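Local coordinates for protein putative alcohol dehydrogenase (Sinorhizobium meliloti, PDB 4J6F) that is probably a zinc-binding, medium-chain alcohol dehydrogenase that oxidises alcohols with a nicotinamide cofactor, at residues L211-S216 with D280-P285; P234-G239 with I249-V254. One frame throughout, in Å; residues are numbered along the deposited sequence.

Interaction 1. Residues L211-S216 with D280-P285; sequences LVTGAS and DLVGGP
The carboxylate of D280 is the flat group against which T213 rests. At one edge, T213 OG1 donates to D280 OD1 (2.7 Å), reaching the anti lone pair that points away from OD2. On the syn side of the same oxygen comes the backbone N of G283, 2.9 Å from D280 OD1 and 28° out of the carboxylate plane. The third donor stands well above that plane, V282 N lying 3.0 Å from D280 OD1. One oxygen accepts three hydrogen bonds: the two backbone bonds form an Asx turn and an Asx motif that curl the loop after strand 277-280, and the threonine ties this curl to segment 211-216. The other oxygen, OD2, bonds the hydroxyl of Y300, so the carboxylate is held through both of its oxygens and its rotation is probably well fixed. T213 has OG1 between its backbone N and carbonyl carbon (chi1 68°), which turns the hydroxyl across to D280; the hydroxyl also lies 2.8 Å from L281 N.

V282 places CG2 3.4 Å from G214 N and 3.7 Å from T213 OG1. G214 has positive phi (62°), a left-handed backbone turn as the chain leaves for the glycine-rich loop. L281 lies alongside the T213 backbone, its CD1 3.6 Å from T213 O and 4.4 Å from V212 CG1.

The contact joins the carboxyl ends of two adjacent parallel strands, 209-212 and 277-280, in a Rossmann-type sheet; 211-216 leads into the turn before helix 218-229, where such folds commonly bind a dinucleotide. L290 of helix 287-293 packs on T213 and D280, while V219 and I223 of helix 218-229 lie against L281 and V212.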
loop_
_atom_site.group_PDB
_atom_site.type_symbol
_atom_site.label_atom_id
_atom_site.label_comp_id
_atom_site.label_asym_id
_atom_site.label_seq_id
_atom_site.Cartn_x
_atom_site.Cartn_y
_atom_site.Cartn_z
ATOM N N LEU A 211 5.487 -5.266 -14.097
ATOM C CA LEU A 211 5.247 -6.708 -14.198
ATOM C C LEU A 211 3.744 -6.976 -14.007
ATOM O O LEU A 211 3.148 -6.558 -12.993
ATOM C CB LEU A 211 6.070 -7.479 -13.163
ATOM C CG LEU A 211 6.063 -9.010 -13.220
ATOM C CD1 LEU A 211 6.728 -9.514 -14.491
ATOM C CD2 LEU A 211 6.767 -9.599 -12.006
ATOM N N VAL A 212 3.142 -7.648 -14.993
ATOM C CA VAL A 212 1.696 -7.860 -15.017
ATOM C C VAL A 212 1.375 -9.346 -14.940
ATOM O O VAL A 212 1.665 -10.100 -15.878
ATOM C CB VAL A 212 1.053 -7.300 -16.310
ATOM C CG1 VAL A 212 -0.459 -7.373 -16.212
ATOM C CG2 VAL A 212 1.502 -5.873 -16.576
ATOM N N THR A 213 0.772 -9.768 -13.834
ATOM C CA THR A 213 0.360 -11.159 -13.680
ATOM C C THR A 213 -1.061 -11.322 -14.199
ATOM O O THR A 213 -1.829 -10.366 -14.210
ATOM C CB THR A 213 0.356 -11.589 -12.218
ATOM O OG1 THR A 213 -0.696 -10.891 -11.548
ATOM C CG2 THR A 213 1.685 -11.289 -11.556
ATOM N N GLY A 214 -1.414 -12.540 -14.605
ATOM C CA GLY A 214 -2.710 -12.804 -15.247
ATOM C C GLY A 214 -2.837 -12.039 -16.545
ATOM O O GLY A 214 -3.903 -11.539 -16.890
ATOM N N ALA A 215 -1.732 -11.954 -17.266
ATOM C CA ALA A 215 -1.605 -11.012 -18.368
ATOM C C ALA A 215 -2.558 -11.268 -19.532
ATOM O O ALA A 215 -2.879 -10.337 -20.260
ATOM C CB ALA A 215 -0.173 -10.982 -18.849
ATOM N N SER A 216 -3.013 -12.510 -19.706
ATOM C CA SER A 216 -3.906 -12.834 -20.824
ATOM C C SER A 216 -5.387 -12.590 -20.526
ATOM O O SER A 216 -6.216 -12.613 -21.444
ATOM C CB SER A 216 -3.684 -14.267 -21.319
ATOM O OG SER A 216 -4.476 -15.195 -20.603
ATOM N N ASP A 280 -0.912 -6.946 -10.192
ATOM C CA ASP A 280 -1.264 -8.318 -9.851
ATOM C C ASP A 280 -2.746 -8.581 -10.060
ATOM O O ASP A 280 -3.589 -7.864 -9.521
ATOM C CB ASP A 280 -0.904 -8.584 -8.397
ATOM C CG ASP A 280 -1.101 -10.022 -7.997
ATOM O OD1 ASP A 280 -1.190 -10.918 -8.869
ATOM O OD2 ASP A 280 -1.151 -10.261 -6.777
ATOM N N LEU A 281 -3.067 -9.606 -10.839
ATOM C CA LEU A 281 -4.464 -9.969 -11.022
ATOM C C LEU A 281 -4.737 -11.392 -10.610
ATOM O O LEU A 281 -5.859 -11.888 -10.753
ATOM C CB LEU A 281 -4.893 -9.709 -12.450
ATOM C CG LEU A 281 -4.848 -8.191 -12.550
ATOM C CD1 LEU A 281 -4.217 -7.712 -13.855
ATOM C CD2 LEU A 281 -6.217 -7.589 -12.261
ATOM N N VAL A 282 -3.692 -12.055 -10.135
ATOM C CA VAL A 282 -3.759 -13.428 -9.673
ATOM C C VAL A 282 -3.751 -13.587 -8.153
ATOM O O VAL A 282 -4.587 -14.276 -7.603
ATOM C CB VAL A 282 -2.590 -14.232 -10.261
ATOM C CG1 VAL A 282 -2.682 -15.689 -9.870
ATOM C CG2 VAL A 282 -2.569 -14.090 -11.763
ATOM N N GLY A 283 -2.815 -12.929 -7.481
ATOM C CA GLY A 283 -2.647 -13.083 -6.046
ATOM C C GLY A 283 -2.328 -14.512 -5.659
ATOM O O GLY A 283 -1.544 -15.191 -6.335
ATOM N N GLY A 284 -2.936 -14.969 -4.566
ATOM C CA GLY A 284 -2.754 -16.336 -4.084
ATOM C C GLY A 284 -1.322 -16.742 -3.785
ATOM O O GLY A 284 -0.595 -16.021 -3.101
ATOM N N PRO A 285 -0.890 -17.895 -4.321
ATOM C CA PRO A 285 0.444 -18.384 -3.969
ATOM C C PRO A 285 1.570 -17.580 -4.657
ATOM O O PRO A 285 2.736 -17.743 -4.318
ATOM C CB PRO A 285 0.415 -19.833 -4.453
ATOM C CG PRO A 285 -0.556 -19.835 -5.603
ATOM C CD PRO A 285 -1.484 -18.654 -5.442
#

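Interaction 2. Residues P234-G239 with I249-V254; sequences PIAVAG and IGAQAV
Strand 233-238, helix 243-248 and strand 253-256 form a beta-alpha-beta unit of the Rossmann-type sheet, and this contact is where its second strand joins the first, with A236 and V254 as a parallel bridge and the residues before V254 alongside. Two backbone hydrogen bonds join the two segments: Q252 N to P234 O (2.8 Å, 165° at the hydrogen) and A236 N to A253 O (3.1 Å). A CA-H...O contact extends the pairing from V254 CA to A236 O (3.5 Å).

A236 CB meets A251 CB at 4.0 Å, and V254 CG1, anti to its backbone N (chi1 -172°), reaches across to A238 CB at 3.9 Å. I235 CG2 lies 3.4 Å from A253 O, on the other face from A236. The P234 ring sits beside the G250 carbonyl, with CG 3.8 Å from G250 O; G250 ends the helix in a Schellman motif.

Helix 243-248 covers the face of A236, A238 and V254 through M246, joined there by I224 of helix 218-229 on A236. R228 of that second helix bonds G250 O and Q252 OE1. I235 packs on T209 and L211 of strand 209-212, while 253-256 is the outermost strand within this chain.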
loop_
_atom_site.group_PDB
_atom_site.type_symbol
_atom_site.label_atom_id
_atom_site.label_comp_id
_atom_site.label_asym_id
_atom_site.label_seq_id
_atom_site.Cartn_x
_atom_site.Cartn_y
_atom_site.Cartn_z
ATOM N N PRO A 234 5.864 -2.935 -20.271
ATOM C CA PRO A 234 5.220 -4.083 -19.629
ATOM C C PRO A 234 5.941 -5.392 -19.899
ATOM O O PRO A 234 6.446 -5.615 -21.007
ATOM C CB PRO A 234 3.840 -4.120 -20.288
ATOM C CG PRO A 234 4.046 -3.512 -21.637
ATOM C CD PRO A 234 5.277 -2.644 -21.589
ATOM N N ILE A 235 5.981 -6.241 -18.878
ATOM C CA ILE A 235 6.480 -7.609 -19.004
ATOM C C ILE A 235 5.382 -8.537 -18.518
ATOM O O ILE A 235 4.993 -8.495 -17.346
ATOM C CB ILE A 235 7.763 -7.844 -18.175
ATOM C CG1 ILE A 235 8.924 -7.054 -18.760
ATOM C CG2 ILE A 235 8.133 -9.320 -18.143
ATOM C CD1 ILE A 235 10.129 -7.040 -17.860
ATOM N N ALA A 236 4.884 -9.373 -19.418
ATOM C CA ALA A 236 3.733 -10.209 -19.127
ATOM C C ALA A 236 4.161 -11.477 -18.416
ATOM O O ALA A 236 5.199 -12.049 -18.749
ATOM C CB ALA A 236 3.002 -10.542 -20.415
ATOM N N VAL A 237 3.380 -11.904 -17.424
ATOM C CA VAL A 237 3.521 -13.259 -16.894
ATOM C C VAL A 237 2.316 -13.967 -17.423
ATOM O O VAL A 237 1.193 -13.622 -17.049
ATOM C CB VAL A 237 3.485 -13.346 -15.358
ATOM C CG1 VAL A 237 3.575 -14.796 -14.931
ATOM C CG2 VAL A 237 4.615 -12.543 -14.730
ATOM N N ALA A 238 2.538 -14.940 -18.300
ATOM C CA ALA A 238 1.425 -15.579 -19.020
ATOM C C ALA A 238 1.436 -17.084 -18.920
ATOM O O ALA A 238 2.500 -17.699 -18.800
ATOM C CB ALA A 238 1.422 -15.171 -20.491
ATOM N N GLY A 239 0.241 -17.666 -19.000
ATOM C CA GLY A 239 0.090 -19.119 -19.128
ATOM C C GLY A 239 0.822 -19.722 -20.323
ATOM O O GLY A 239 1.122 -19.011 -21.293
ATOM N N ILE A 249 0.214 -7.974 -28.295
ATOM C CA ILE A 249 -0.477 -6.808 -27.760
ATOM C C ILE A 249 0.459 -5.783 -27.123
ATOM O O ILE A 249 -0.013 -4.793 -26.574
ATOM C CB ILE A 249 -1.631 -7.189 -26.808
ATOM C CG1 ILE A 249 -1.102 -7.874 -25.552
ATOM C CG2 ILE A 249 -2.633 -8.079 -27.531
ATOM C CD1 ILE A 249 -2.134 -8.042 -24.463
ATOM N N GLY A 250 1.776 -6.016 -27.210
ATOM C CA GLY A 250 2.786 -5.006 -26.855
ATOM C C GLY A 250 3.701 -5.299 -25.676
ATOM O O GLY A 250 4.456 -4.423 -25.255
ATOM N N ALA A 251 3.655 -6.519 -25.132
ATOM C CA ALA A 251 4.546 -6.886 -24.022
ATOM C C ALA A 251 5.987 -6.844 -24.495
ATOM O O ALA A 251 6.284 -7.226 -25.624
ATOM C CB ALA A 251 4.218 -8.267 -23.481
ATOM N N GLN A 252 6.877 -6.380 -23.631
ATOM C CA GLN A 252 8.294 -6.318 -23.952
ATOM C C GLN A 252 8.892 -7.715 -23.966
ATOM O O GLN A 252 9.569 -8.099 -24.897
ATOM C CB GLN A 252 9.032 -5.421 -22.948
ATOM C CG GLN A 252 10.537 -5.305 -23.158
ATOM C CD GLN A 252 10.915 -4.803 -24.543
ATOM O OE1 GLN A 252 10.162 -4.074 -25.201
ATOM N NE2 GLN A 252 12.099 -5.194 -24.992
ATOM N N ALA A 253 8.645 -8.465 -22.909
ATOM C CA ALA A 253 9.063 -9.847 -22.831
ATOM C C ALA A 253 7.987 -10.592 -22.073
ATOM O O ALA A 253 7.181 -9.992 -21.339
ATOM C CB ALA A 253 10.392 -9.964 -22.114
ATOM N N VAL A 254 7.968 -11.904 -22.269
ATOM C CA VAL A 254 6.995 -12.760 -21.618
ATOM C C VAL A 254 7.708 -13.794 -20.752
ATOM O O VAL A 254 8.756 -14.310 -21.106
ATOM C CB VAL A 254 6.067 -13.436 -22.650
ATOM C CG1 VAL A 254 4.938 -14.183 -21.962
ATOM C CG2 VAL A 254 5.486 -12.401 -23.597
#

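Both contacts belong to one six-stranded parallel sheet, with centres about 11 Å apart on the same side of the chain's centre. Across it the relevant strands run 253-256, 233-238, 209-212, 277-280, so interaction 2 joins the first two, and interaction 1 links the C-terminal ends of the last two. Strands 209-212 and 233-238 bridge them: V212 O to V237 N (2.9 Å) and V212 N to I235 O are probable hydrogen bonds, and A215 packs on the V237 carbonyl. Along the chain, 234-239 and 249-254 both fall between 211-216 and 280-285. Helix 218-229 touches all four segments, uniting them in what is probably the dinucleotide-binding domain.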